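PDB 4OXI: enterobactin synthetase component F-related protein from Vibrio cholerae serotype O1, which probably uses ATP to activate glycine as glycyl-adenosine-5'-phosphate, in a lipopolysaccharide modification pathway that gives resistance to antimicrobial peptides. Local coordinates for residues A[250-255]-A[329-334]; A[58-63]-A[275-280]; A[67-72]-A[281-286]; A[293-298]-A[319-324]; A[340-345]-A[372-377]. All blocks are in the same frame, centred on the assembly; numbering follows the deposited sequence.

Contact 1: residues A[250-255]-A[329-334]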
# COMPACT_ATOMS: atom_id res chain seq x y z
N PHE A 250 -9.51 -15.44 -8.00
CA PHE A 250 -8.37 -15.59 -8.90
C PHE A 250 -7.29 -16.48 -8.29
O PHE A 250 -6.22 -16.00 -7.93
CB PHE A 250 -7.78 -14.22 -9.23
CG PHE A 250 -8.81 -13.22 -9.66
CD1 PHE A 250 -9.30 -13.23 -10.95
CD2 PHE A 250 -9.29 -12.28 -8.77
CE1 PHE A 250 -10.25 -12.31 -11.35
CE2 PHE A 250 -10.24 -11.36 -9.15
CZ PHE A 250 -10.72 -11.37 -10.45
N PRO A 251 -7.57 -17.79 -8.19
CA PRO A 251 -6.63 -18.69 -7.53
C PRO A 251 -5.33 -18.85 -8.31
O PRO A 251 -5.35 -18.92 -9.54
CB PRO A 251 -7.39 -20.02 -7.48
CG PRO A 251 -8.35 -19.95 -8.64
CD PRO A 251 -8.74 -18.49 -8.75
N LEU A 252 -4.20 -18.90 -7.60
CA LEU A 252 -2.92 -19.15 -8.24
C LEU A 252 -2.51 -20.57 -7.93
O LEU A 252 -3.13 -21.23 -7.10
CB LEU A 252 -1.85 -18.22 -7.67
CG LEU A 252 -2.11 -16.72 -7.75
CD1 LEU A 252 -0.92 -15.90 -7.20
CD2 LEU A 252 -2.43 -16.35 -9.18
N ASN A 253 -1.45 -21.04 -8.57
CA ASN A 253 -0.83 -22.30 -8.18
C ASN A 253 0.65 -22.07 -7.88
O ASN A 253 1.18 -20.99 -8.16
CB ASN A 253 -0.97 -23.32 -9.31
CG ASN A 253 -0.38 -22.82 -10.59
OD1 ASN A 253 0.83 -22.83 -10.76
ND2 ASN A 253 -1.22 -22.32 -11.50
N ALA A 254 1.32 -23.09 -7.35
CA ALA A 254 2.72 -22.98 -6.96
C ALA A 254 3.67 -22.69 -8.11
O ALA A 254 4.85 -22.42 -7.88
CB ALA A 254 3.16 -24.25 -6.21
N GLN A 255 3.20 -22.76 -9.35
CA GLN A 255 4.09 -22.49 -10.48
C GLN A 255 4.04 -21.02 -10.86
O GLN A 255 4.79 -20.57 -11.73
CB GLN A 255 3.75 -23.37 -11.69
CG GLN A 255 3.68 -24.86 -11.37
CD GLN A 255 4.76 -25.29 -10.40
OE1 GLN A 255 5.94 -24.99 -10.58
NE2 GLN A 255 4.36 -26.01 -9.36
N SER A 329 3.84 -14.42 -20.77
CA SER A 329 3.81 -15.13 -19.48
C SER A 329 2.79 -14.56 -18.48
O SER A 329 2.43 -15.24 -17.52
CB SER A 329 5.20 -15.16 -18.84
OG SER A 329 5.56 -13.87 -18.34
N LEU A 330 2.33 -13.33 -18.71
CA LEU A 330 1.55 -12.60 -17.69
C LEU A 330 0.07 -12.92 -17.75
O LEU A 330 -0.69 -12.26 -18.47
CB LEU A 330 1.74 -11.09 -17.87
CG LEU A 330 1.90 -10.24 -16.59
CD1 LEU A 330 1.53 -8.80 -16.86
CD2 LEU A 330 1.11 -10.81 -15.43
N ARG A 331 -0.37 -13.91 -16.98
CA ARG A 331 -1.74 -14.42 -17.13
C ARG A 331 -2.76 -13.65 -16.29
O ARG A 331 -3.96 -13.69 -16.57
CB ARG A 331 -1.82 -15.92 -16.83
CG ARG A 331 -1.81 -16.30 -15.35
CD ARG A 331 -1.80 -17.83 -15.21
NE ARG A 331 -1.88 -18.26 -13.82
CZ ARG A 331 -3.02 -18.32 -13.12
NH1 ARG A 331 -4.17 -17.95 -13.67
NH2 ARG A 331 -2.99 -18.72 -11.86
N LEU A 332 -2.28 -12.93 -15.28
CA LEU A 332 -3.15 -12.08 -14.48
C LEU A 332 -2.52 -10.72 -14.20
O LEU A 332 -1.48 -10.63 -13.54
CB LEU A 332 -3.52 -12.78 -13.16
CG LEU A 332 -4.60 -13.87 -13.16
CD1 LEU A 332 -4.51 -14.70 -11.89
CD2 LEU A 332 -6.00 -13.26 -13.31
N SER A 333 -3.17 -9.66 -14.68
CA SER A 333 -2.71 -8.29 -14.52
C SER A 333 -3.71 -7.54 -13.68
O SER A 333 -4.86 -7.35 -14.11
CB SER A 333 -2.60 -7.60 -15.88
OG SER A 333 -1.54 -8.13 -16.65
N PHE A 334 -3.30 -7.09 -12.49
CA PHE A 334 -4.20 -6.28 -11.68
C PHE A 334 -3.71 -4.84 -11.64
O PHE A 334 -2.50 -4.59 -11.58
CB PHE A 334 -4.27 -6.80 -10.24
CG PHE A 334 -4.82 -8.20 -10.10
CD1 PHE A 334 -6.17 -8.41 -9.88
CD2 PHE A 334 -3.97 -9.30 -10.12
CE1 PHE A 334 -6.67 -9.70 -9.71
CE2 PHE A 334 -4.46 -10.57 -9.96
CZ PHE A 334 -5.82 -10.78 -9.75
O HOH W 1 -6.51 -18.10 -11.72
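R331 opens the contact by reaching across to the backbone of P251. Its CG sits between the backbone N and the carbonyl carbon (chi1 78°), and from there the chain runs extended to NE. NH2 comes edge-on to P251 O, 3.3 Å from it, in a weak hydrogen bond. A water bridges the same pair: it donates to P251 O at 2.6 Å and accepts from R331 NH1 at 3.0 Å. The stronger partner of NH2 is D256, which forms a salt bridge with it and also accepts from N253 N. N253 ND2 comes near NH2, its amide plane only about 7° from that of the guanidinium, and L252 CD2 touches NH2 as well.

Next comes L332, whose two methyls part company. CD1 meets L252 CD2 at 3.8 Å, while CD2 meets F250 CD1 at 4.1 Å.

F334 then turns the edge of its ring to one face of F250 in a T-shaped pair, with centroids 5.3 Å apart and planes at 83°. The closest carbons are F334 CE1 and F250 CD2, at 3.8 Å, off toward the rim of the F250 ring.

The F334 side chain is about 10 Å from the bound glycyl-adenosine-5'-phosphate. Here the loop leaving helix 236-249 is laid against strand 332-336, an inner strand of the mixed sheet between 305-308 and 356-360, within the adenylate-forming fold.

Contact 2: residues A[58-63]-A[275-280]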
# COMPACT_ATOMS: atom_id res chain seq x y z
N ALA A 58 -0.66 -24.33 5.46
CA ALA A 58 -0.64 -25.54 4.62
C ALA A 58 0.21 -25.33 3.36
O ALA A 58 0.99 -26.20 3.00
CB ALA A 58 -2.06 -25.97 4.24
N ALA A 59 0.05 -24.17 2.72
CA ALA A 59 0.83 -23.83 1.53
C ALA A 59 2.34 -23.86 1.78
O ALA A 59 3.11 -24.30 0.93
CB ALA A 59 0.40 -22.46 0.99
N ILE A 60 2.75 -23.38 2.95
CA ILE A 60 4.16 -23.38 3.32
C ILE A 60 4.67 -24.83 3.40
O ILE A 60 5.75 -25.14 2.90
CB ILE A 60 4.38 -22.66 4.66
CG1 ILE A 60 4.07 -21.17 4.51
CG2 ILE A 60 5.81 -22.84 5.14
CD1 ILE A 60 4.12 -20.41 5.82
N GLN A 61 3.88 -25.69 4.03
CA GLN A 61 4.25 -27.10 4.19
C GLN A 61 4.29 -27.82 2.86
O GLN A 61 5.24 -28.53 2.55
CB GLN A 61 3.25 -27.81 5.10
CG GLN A 61 3.27 -27.35 6.54
CD GLN A 61 2.22 -28.07 7.40
OE1 GLN A 61 1.05 -28.18 7.02
NE2 GLN A 61 2.64 -28.58 8.56
N ALA A 62 3.24 -27.63 2.07
CA ALA A 62 3.12 -28.32 0.79
C ALA A 62 4.21 -27.90 -0.19
O ALA A 62 4.55 -28.65 -1.09
CB ALA A 62 1.74 -28.06 0.19
N ASN A 63 4.76 -26.70 -0.03
CA ASN A 63 5.76 -26.22 -0.99
C ASN A 63 7.10 -25.89 -0.35
O ASN A 63 7.83 -25.04 -0.86
CB ASN A 63 5.23 -25.01 -1.76
CG ASN A 63 3.94 -25.30 -2.49
OD1 ASN A 63 3.95 -25.84 -3.59
ND2 ASN A 63 2.81 -24.93 -1.89
N TYR A 275 -0.78 -12.94 -1.21
CA TYR A 275 -1.31 -13.64 -2.38
C TYR A 275 -0.31 -14.71 -2.80
O TYR A 275 -0.68 -15.85 -3.08
CB TYR A 275 -1.43 -12.65 -3.52
CG TYR A 275 -2.32 -13.02 -4.68
CD1 TYR A 275 -3.29 -14.01 -4.58
CD2 TYR A 275 -2.19 -12.35 -5.88
CE1 TYR A 275 -4.13 -14.31 -5.67
CE2 TYR A 275 -3.00 -12.63 -6.95
CZ TYR A 275 -3.97 -13.61 -6.85
OH TYR A 275 -4.74 -13.85 -7.96
N SER A 276 0.96 -14.34 -2.86
CA SER A 276 1.97 -15.32 -3.23
C SER A 276 2.07 -16.42 -2.17
O SER A 276 2.17 -17.60 -2.49
CB SER A 276 3.33 -14.64 -3.42
OG SER A 276 4.33 -15.62 -3.70
N LEU A 277 2.04 -16.02 -0.91
CA LEU A 277 2.26 -16.94 0.19
C LEU A 277 1.16 -18.00 0.27
O LEU A 277 1.44 -19.19 0.42
CB LEU A 277 2.33 -16.15 1.49
CG LEU A 277 2.69 -16.79 2.83
CD1 LEU A 277 3.89 -17.72 2.77
CD2 LEU A 277 2.98 -15.65 3.80
N ILE A 278 -0.09 -17.58 0.16
CA ILE A 278 -1.20 -18.51 0.29
C ILE A 278 -1.22 -19.50 -0.87
O ILE A 278 -1.79 -20.58 -0.77
CB ILE A 278 -2.55 -17.78 0.41
CG1 ILE A 278 -3.66 -18.74 0.87
CG2 ILE A 278 -2.92 -17.13 -0.90
CD1 ILE A 278 -4.97 -18.04 1.17
N SER A 279 -0.57 -19.12 -1.97
CA SER A 279 -0.56 -19.92 -3.18
C SER A 279 0.65 -20.83 -3.28
O SER A 279 0.70 -21.67 -4.17
CB SER A 279 -0.58 -19.02 -4.41
OG SER A 279 -1.62 -18.07 -4.34
N GLY A 280 1.64 -20.63 -2.41
CA GLY A 280 2.90 -21.36 -2.53
C GLY A 280 3.72 -20.91 -3.74
O GLY A 280 4.64 -21.61 -4.16
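Two helix ends, 58-62 and 275-279, pack here with A59 set against the last turn of the second; their axes come within 8.5 Å and cross at 60°. A59 CB points into that turn and lies 3.4 Å from I278 O and 3.5 Å from L277 O, a small methyl that allows the close approach. The second helix stops in a Schellman motif: G280 takes positive phi, its N bonds back to L277 O, and A281 N bonds back to S276 O. Glycine CA then lies directly against the first helix's own end, with N63 ND2 3.6 Å away. That amide is held by its bond to A59 O, at 2.9 Å, in the carbonyl plane and on a lone pair. On the flank, L277 CD1 reaches I60 CG1 at 3.9 Å; L277 CG stands opposite the backbone N (chi1 -173°), which swings the branch toward the isoleucine. Y78 and W115, from helices 78-95 and 108-119, also touch L277.

Contact 3: residues A[67-72]-A[281-286]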
# COMPACT_ATOMS: atom_id res chain seq x y z
N PRO A 67 10.72 -22.56 -4.56
CA PRO A 67 11.17 -21.17 -4.35
C PRO A 67 10.04 -20.27 -3.83
O PRO A 67 8.96 -20.29 -4.41
CB PRO A 67 11.59 -20.71 -5.76
CG PRO A 67 10.91 -21.67 -6.73
CD PRO A 67 10.82 -22.97 -5.98
N ALA A 68 10.27 -19.52 -2.75
CA ALA A 68 9.25 -18.62 -2.18
C ALA A 68 9.50 -17.15 -2.51
O ALA A 68 8.56 -16.36 -2.63
CB ALA A 68 9.17 -18.79 -0.67
N LEU A 69 10.77 -16.79 -2.65
CA LEU A 69 11.17 -15.39 -2.78
C LEU A 69 12.38 -15.25 -3.70
O LEU A 69 13.39 -15.96 -3.53
CB LEU A 69 11.53 -14.83 -1.40
CG LEU A 69 11.91 -13.34 -1.33
CD1 LEU A 69 10.71 -12.45 -1.61
CD2 LEU A 69 12.52 -12.98 0.03
N TRP A 70 12.29 -14.34 -4.66
CA TRP A 70 13.48 -13.92 -5.39
C TRP A 70 13.74 -12.45 -5.08
O TRP A 70 12.82 -11.63 -5.19
CB TRP A 70 13.30 -14.10 -6.90
CG TRP A 70 14.50 -13.68 -7.72
CD1 TRP A 70 15.52 -14.48 -8.17
CD2 TRP A 70 14.80 -12.35 -8.19
NE1 TRP A 70 16.43 -13.74 -8.89
CE2 TRP A 70 16.02 -12.43 -8.92
CE3 TRP A 70 14.17 -11.11 -8.08
CZ2 TRP A 70 16.61 -11.31 -9.51
CZ3 TRP A 70 14.75 -9.99 -8.67
CH2 TRP A 70 15.97 -10.10 -9.38
N VAL A 71 14.97 -12.12 -4.68
CA VAL A 71 15.34 -10.73 -4.39
C VAL A 71 16.85 -10.50 -4.59
O VAL A 71 17.68 -11.24 -4.04
CB VAL A 71 14.88 -10.29 -2.95
CG1 VAL A 71 15.54 -11.16 -1.87
CG2 VAL A 71 15.19 -8.81 -2.70
N LYS A 72 17.20 -9.49 -5.37
CA LYS A 72 18.62 -9.18 -5.64
C LYS A 72 19.42 -10.42 -6.03
O LYS A 72 20.38 -10.78 -5.34
CB LYS A 72 19.28 -8.54 -4.41
CG LYS A 72 18.68 -7.17 -4.03
CD LYS A 72 19.35 -6.65 -2.75
CE LYS A 72 18.72 -5.37 -2.30
NZ LYS A 72 19.33 -4.92 -1.02
N ALA A 281 3.39 -19.74 -4.27
CA ALA A 281 4.05 -19.21 -5.46
C ALA A 281 5.38 -18.55 -5.12
O ALA A 281 5.76 -18.51 -3.94
CB ALA A 281 3.14 -18.23 -6.17
N CYS A 282 6.08 -18.03 -6.13
CA CYS A 282 7.33 -17.32 -5.88
C CYS A 282 7.15 -15.83 -6.08
O CYS A 282 6.64 -15.38 -7.13
CB CYS A 282 8.49 -17.81 -6.76
SG CYS A 282 10.14 -17.14 -6.21
N LEU A 283 7.55 -15.06 -5.07
CA LEU A 283 7.43 -13.61 -5.09
C LEU A 283 8.73 -13.03 -5.66
O LEU A 283 9.82 -13.37 -5.20
CB LEU A 283 7.18 -13.07 -3.67
CG LEU A 283 6.87 -11.59 -3.47
CD1 LEU A 283 5.53 -11.22 -4.10
CD2 LEU A 283 6.85 -11.24 -1.98
N TYR A 284 8.62 -12.17 -6.68
CA TYR A 284 9.80 -11.54 -7.26
C TYR A 284 9.85 -10.06 -6.88
O TYR A 284 9.02 -9.26 -7.33
CB TYR A 284 9.83 -11.72 -8.79
CG TYR A 284 10.26 -13.11 -9.22
CD1 TYR A 284 11.52 -13.34 -9.76
CD2 TYR A 284 9.40 -14.21 -9.06
CE1 TYR A 284 11.92 -14.60 -10.15
CE2 TYR A 284 9.80 -15.50 -9.45
CZ TYR A 284 11.06 -15.68 -9.99
OH TYR A 284 11.47 -16.93 -10.38
N VAL A 285 10.83 -9.69 -6.06
CA VAL A 285 10.97 -8.30 -5.63
C VAL A 285 11.56 -7.43 -6.73
O VAL A 285 12.67 -7.68 -7.20
CB VAL A 285 11.85 -8.22 -4.38
CG1 VAL A 285 12.08 -6.76 -3.97
CG2 VAL A 285 11.18 -9.01 -3.25
N VAL A 286 10.84 -6.39 -7.14
CA VAL A 286 11.34 -5.49 -8.18
C VAL A 286 12.39 -4.56 -7.60
O VAL A 286 12.09 -3.76 -6.72
CB VAL A 286 10.21 -4.64 -8.78
CG1 VAL A 286 10.78 -3.63 -9.80
CG2 VAL A 286 9.17 -5.54 -9.45
O HOH W 2 5.98 -16.31 -1.65
O HOH W 3 15.38 -7.52 -6.12
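The backbones of L69 and L283, and of W70 and Y284, pair as parallel neighbours in the sheet, the two strands only 7° apart in direction. Three nearly straight hydrogen bonds join them: L283 N to A68 O (2.9 Å), W70 N to L283 O (2.7 Å) and V285 N to W70 O (2.9 Å). Water extends the ladder at both ends, bridging A68 O with A281 O and K72 N with V285 O.

Aromatic contact occupies the side where W70 and Y284 project. W70 CB rests over the face of the Y284 ring, 3.8 Å from its centroid, a CH-pi contact. W70 holds CG opposite its backbone N (chi1 180°), which carries the indole on past the tyrosine, its plane only 22° from the phenol ring but slid so far that the rings barely overlap. The ring of H301 meets both.

Apolar contacts fill the other side. L69 CD1 touches V285 CG2 at 3.8 Å and L283 CD2 at 4.1 Å, and V71 lies alongside V285, the two side chains pointing the same way. Helix 108-119 covers L69 and V285, while helix 268-279 covers L283.

Strand 67-71 is bordered on its other edge by antiparallel 74-77, against which A68 and L69 form a classic beta bulge facing Y76. Strands 257-260 and 282-285 are joined through helix 268-279, a beta-alpha-beta crossover in this mixed four-stranded sheet.

Contact 4: residues A[293-298]-A[319-324]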
# COMPACT_ATOMS: atom_id res chain seq x y z
N SER A 293 11.47 0.15 -15.46
CA SER A 293 11.30 -0.73 -16.62
C SER A 293 10.46 -1.97 -16.27
O SER A 293 10.98 -3.09 -16.21
CB SER A 293 12.66 -1.14 -17.19
OG SER A 293 13.50 -1.60 -16.15
N PRO A 294 9.16 -1.77 -16.04
CA PRO A 294 8.34 -2.87 -15.52
C PRO A 294 8.11 -3.99 -16.54
O PRO A 294 8.19 -5.17 -16.18
CB PRO A 294 7.03 -2.18 -15.13
CG PRO A 294 6.97 -0.97 -16.02
CD PRO A 294 8.40 -0.51 -16.15
N ALA A 295 7.84 -3.63 -17.79
CA ALA A 295 7.62 -4.64 -18.82
C ALA A 295 8.86 -5.50 -19.05
O ALA A 295 8.76 -6.73 -19.19
CB ALA A 295 7.17 -3.98 -20.12
N GLU A 296 10.03 -4.87 -19.10
CA GLU A 296 11.27 -5.64 -19.20
C GLU A 296 11.46 -6.56 -17.99
O GLU A 296 11.94 -7.69 -18.14
CB GLU A 296 12.48 -4.73 -19.34
CG GLU A 296 12.50 -3.90 -20.61
CD GLU A 296 11.98 -2.50 -20.38
OE1 GLU A 296 12.65 -1.54 -20.80
OE2 GLU A 296 10.89 -2.36 -19.77
N PHE A 297 11.11 -6.09 -16.80
CA PHE A 297 11.24 -6.95 -15.62
C PHE A 297 10.31 -8.17 -15.76
O PHE A 297 10.72 -9.30 -15.54
CB PHE A 297 10.94 -6.16 -14.33
CG PHE A 297 11.25 -6.93 -13.06
CD1 PHE A 297 10.25 -7.59 -12.38
CD2 PHE A 297 12.55 -6.99 -12.57
CE1 PHE A 297 10.55 -8.30 -11.22
CE2 PHE A 297 12.85 -7.70 -11.43
CZ PHE A 297 11.85 -8.36 -10.75
N ILE A 298 9.06 -7.92 -16.15
CA ILE A 298 8.08 -9.01 -16.29
C ILE A 298 8.59 -10.05 -17.28
O ILE A 298 8.63 -11.24 -16.97
CB ILE A 298 6.71 -8.46 -16.77
CG1 ILE A 298 5.99 -7.75 -15.62
CG2 ILE A 298 5.86 -9.59 -17.33
CD1 ILE A 298 5.18 -6.54 -16.04
N ARG A 319 8.38 3.81 -23.12
CA ARG A 319 9.64 3.14 -23.43
C ARG A 319 9.54 2.22 -24.64
O ARG A 319 10.48 1.49 -24.94
CB ARG A 319 10.10 2.32 -22.23
CG ARG A 319 10.27 3.12 -20.97
CD ARG A 319 10.45 2.19 -19.79
NE ARG A 319 11.53 1.25 -20.04
CZ ARG A 319 12.81 1.51 -19.81
NH1 ARG A 319 13.74 0.60 -20.05
NH2 ARG A 319 13.16 2.71 -19.34
N GLN A 320 8.39 2.24 -25.31
CA GLN A 320 8.15 1.40 -26.49
C GLN A 320 8.39 -0.09 -26.21
O GLN A 320 9.08 -0.76 -26.96
CB GLN A 320 9.04 1.88 -27.65
CG GLN A 320 9.13 3.41 -27.77
CD GLN A 320 10.14 3.89 -28.81
OE1 GLN A 320 10.46 3.17 -29.76
NE2 GLN A 320 10.64 5.10 -28.64
N THR A 321 7.81 -0.60 -25.12
CA THR A 321 8.02 -1.99 -24.71
C THR A 321 6.73 -2.80 -24.71
O THR A 321 6.74 -3.99 -24.39
CB THR A 321 8.64 -2.10 -23.29
OG1 THR A 321 7.87 -1.33 -22.36
CG2 THR A 321 10.07 -1.62 -23.29
N LEU A 322 5.62 -2.16 -25.04
CA LEU A 322 4.33 -2.80 -24.93
C LEU A 322 3.78 -3.20 -26.29
O LEU A 322 2.68 -2.81 -26.66
CB LEU A 322 3.32 -1.86 -24.26
CG LEU A 322 2.92 -2.07 -22.80
CD1 LEU A 322 1.55 -1.45 -22.53
CD2 LEU A 322 2.93 -3.54 -22.42
N THR A 323 4.54 -3.98 -27.04
CA THR A 323 4.04 -4.42 -28.33
C THR A 323 3.12 -5.62 -28.13
O THR A 323 3.24 -6.32 -27.13
CB THR A 323 5.19 -4.77 -29.28
OG1 THR A 323 5.89 -5.91 -28.79
CG2 THR A 323 6.16 -3.60 -29.37
N PRO A 324 2.17 -5.82 -29.05
CA PRO A 324 1.26 -6.97 -28.92
C PRO A 324 2.02 -8.29 -28.79
O PRO A 324 3.07 -8.46 -29.42
CB PRO A 324 0.47 -6.93 -30.23
CG PRO A 324 0.38 -5.45 -30.54
CD PRO A 324 1.73 -4.89 -30.11
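E296 and R319 join across the surface in a salt bridge that depends on two bent side chains. The glutamate leaves the helix with CG beside its backbone N, then turns at chi2 (97°), bringing OE1 round to the arginine. R319 stays extended through chi2 and folds at chi3 (53°), which turns the guanidinium edge toward OE1. NH1 donates to OE1 nearly in the guanidinium plane, on the syn side of the oxygen but tilted from the carboxylate plane; the modelled 2.5 Å separation is doubtfully short. NE adds a weak, more bent bond to the same OE1 at 3.1 Å. The two planar groups are turned 41° against each other, a one-oxygen grip rather than a flat paired arrangement. S293 CB lies over one face of the guanidinium, 3.5 Å from NH1.

T321 sits on the other flank of E296. Its CG2 touches E296 OE1 at 3.6 Å, and its OG1 comes 3.5 Å from A295 CB. That hydroxyl is bonded to A316 O, in the helix just ended, which fixes the rotation of the threonine.

The first turn of helix 294-301 is thereby set against the loop following helix 311-318, which ends in a Schellman motif with Q320 at C-prime. P294 packs on V312 of that helix, while I298 and L322 both touch W348 of helix 342-352, and I298 also reaches W306 of strand 305-308.

Contact 5: residues A[340-345]-A[372-377]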
# COMPACT_ATOMS: atom_id res chain seq x y z
N LEU A 340 -8.47 3.66 -14.28
CA LEU A 340 -7.90 2.85 -15.35
C LEU A 340 -8.58 3.25 -16.65
O LEU A 340 -9.80 3.12 -16.79
CB LEU A 340 -8.12 1.36 -15.08
CG LEU A 340 -7.58 0.36 -16.10
CD1 LEU A 340 -6.08 0.56 -16.27
CD2 LEU A 340 -7.89 -1.06 -15.68
N LEU A 341 -7.82 3.78 -17.60
CA LEU A 341 -8.41 4.18 -18.87
C LEU A 341 -8.54 3.01 -19.82
O LEU A 341 -7.67 2.14 -19.86
CB LEU A 341 -7.63 5.32 -19.50
CG LEU A 341 -8.10 6.65 -18.91
CD1 LEU A 341 -7.39 7.81 -19.53
CD2 LEU A 341 -9.58 6.78 -19.14
N HIS A 342 -9.64 2.98 -20.57
CA HIS A 342 -9.93 1.87 -21.45
C HIS A 342 -8.78 1.62 -22.41
O HIS A 342 -8.34 0.47 -22.57
CB HIS A 342 -11.21 2.12 -22.25
CG HIS A 342 -11.60 0.95 -23.11
ND1 HIS A 342 -12.48 -0.02 -22.68
CD2 HIS A 342 -11.20 0.58 -24.35
CE1 HIS A 342 -12.61 -0.93 -23.63
NE2 HIS A 342 -11.84 -0.59 -24.65
N ASP A 343 -8.28 2.70 -23.01
CA ASP A 343 -7.19 2.62 -23.99
C ASP A 343 -5.89 2.09 -23.39
O ASP A 343 -5.12 1.39 -24.06
CB ASP A 343 -6.98 3.97 -24.68
CG ASP A 343 -8.15 4.37 -25.57
OD1 ASP A 343 -8.88 3.47 -26.05
OD2 ASP A 343 -8.35 5.59 -25.79
N LEU A 344 -5.63 2.42 -22.13
CA LEU A 344 -4.47 1.86 -21.44
C LEU A 344 -4.66 0.38 -21.18
O LEU A 344 -3.76 -0.43 -21.44
CB LEU A 344 -4.22 2.58 -20.12
CG LEU A 344 -3.57 3.95 -20.18
CD1 LEU A 344 -3.16 4.36 -18.77
CD2 LEU A 344 -2.37 3.95 -21.13
N ALA A 345 -5.82 0.01 -20.66
CA ALA A 345 -6.05 -1.39 -20.34
C ALA A 345 -5.99 -2.20 -21.63
O ALA A 345 -5.49 -3.34 -21.63
CB ALA A 345 -7.37 -1.58 -19.64
N HIS A 372 -13.27 -5.43 -11.25
CA HIS A 372 -13.98 -5.54 -12.50
C HIS A 372 -13.05 -6.12 -13.56
O HIS A 372 -11.99 -5.55 -13.81
CB HIS A 372 -14.43 -4.16 -12.96
CG HIS A 372 -15.28 -4.20 -14.18
ND1 HIS A 372 -16.57 -4.70 -14.17
CD2 HIS A 372 -15.03 -3.81 -15.46
CE1 HIS A 372 -17.07 -4.61 -15.39
NE2 HIS A 372 -16.16 -4.08 -16.19
N ARG A 373 -13.44 -7.22 -14.20
CA ARG A 373 -12.65 -7.73 -15.32
C ARG A 373 -12.79 -6.81 -16.53
O ARG A 373 -13.91 -6.54 -16.99
CB ARG A 373 -13.05 -9.15 -15.71
CG ARG A 373 -12.84 -10.16 -14.63
CD ARG A 373 -13.07 -11.59 -15.14
NE ARG A 373 -13.10 -12.52 -14.00
CZ ARG A 373 -14.13 -12.64 -13.17
NH1 ARG A 373 -14.07 -13.50 -12.15
NH2 ARG A 373 -15.24 -11.91 -13.35
N PHE A 374 -11.66 -6.34 -17.04
CA PHE A 374 -11.66 -5.49 -18.21
C PHE A 374 -12.30 -6.22 -19.39
O PHE A 374 -11.92 -7.36 -19.71
CB PHE A 374 -10.23 -5.10 -18.55
CG PHE A 374 -10.10 -4.37 -19.85
CD1 PHE A 374 -10.63 -3.11 -20.00
CD2 PHE A 374 -9.43 -4.96 -20.92
CE1 PHE A 374 -10.50 -2.42 -21.21
CE2 PHE A 374 -9.29 -4.29 -22.13
CZ PHE A 374 -9.82 -3.02 -22.27
N VAL A 375 -13.28 -5.57 -20.02
CA VAL A 375 -13.97 -6.08 -21.20
C VAL A 375 -13.58 -5.21 -22.38
O VAL A 375 -13.96 -4.04 -22.45
CB VAL A 375 -15.50 -6.00 -21.01
CG1 VAL A 375 -16.22 -6.54 -22.24
CG2 VAL A 375 -15.94 -6.76 -19.75
N ALA A 376 -12.80 -5.76 -23.31
CA ALA A 376 -12.38 -5.02 -24.50
C ALA A 376 -13.55 -4.44 -25.31
O ALA A 376 -13.43 -3.38 -25.92
CB ALA A 376 -11.54 -5.92 -25.39
N HIS A 377 -14.68 -5.15 -25.29
CA HIS A 377 -15.84 -4.78 -26.10
C HIS A 377 -16.92 -4.06 -25.30
O HIS A 377 -18.10 -4.41 -25.39
CB HIS A 377 -16.44 -6.03 -26.75
CG HIS A 377 -15.46 -6.82 -27.56
ND1 HIS A 377 -14.83 -6.31 -28.67
CD2 HIS A 377 -15.01 -8.09 -27.41
CE1 HIS A 377 -14.03 -7.23 -29.18
NE2 HIS A 377 -14.12 -8.32 -28.44
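The N of A345 donates to L341 O at 2.9 Å, a bond of the first turn of helix 342-352; the A345 methyl points to F374. CB of A345 stands over the centre of the F374 ring, 3.6 Å from the centroid and 14° off the ring normal, in a CH-pi contact. Over the opposite face of that ring, toward its rim, lies A376 N. With CG opposite the backbone N (chi1 172°), the F374 ring is carried between the A345 methyl and the H342 imidazole. The two rings meet obliquely, planes at 55° and centroids 4.9 Å apart: F374 CE1 lies above one face of the imidazole, 3.4 Å from H342 ND1. At the imidazole's edge are two carbonyls, with H342 CE1 3.5 Å from A376 O and 3.6 Å from V375 O. Dispersion therefore appears to do most of the work between the helix start and the chain leaving strand 370-373, while V375 O, lying close to the line of the CE1 hydrogen, may attract it weakly.

How the contacts relate
From the N terminus, helix 51-62 and then strand 67-71 wait about 200 residues for their partners. Contact 2 closes the first long loop, tying helix 51-62 to helix 268-279, and contact 3, crossing it, joins 67-71 to 282-285 in the four-stranded sheet. Contact 1 opens within both loops, at 250-255, and closes only at 329-334, crossing contacts 2 and 3; F250 O, a probable hydrogen-bond partner of Y275 OH, stitches it to contact 2. Contact 4 lies wholly within contact 1's span and meets contact 3 through F297. Contact 5 follows in series, closing a short loop from the start of helix 342-352 to the chain after strand 370-373. Contacts 1 and 5 both reach the five-stranded sheet.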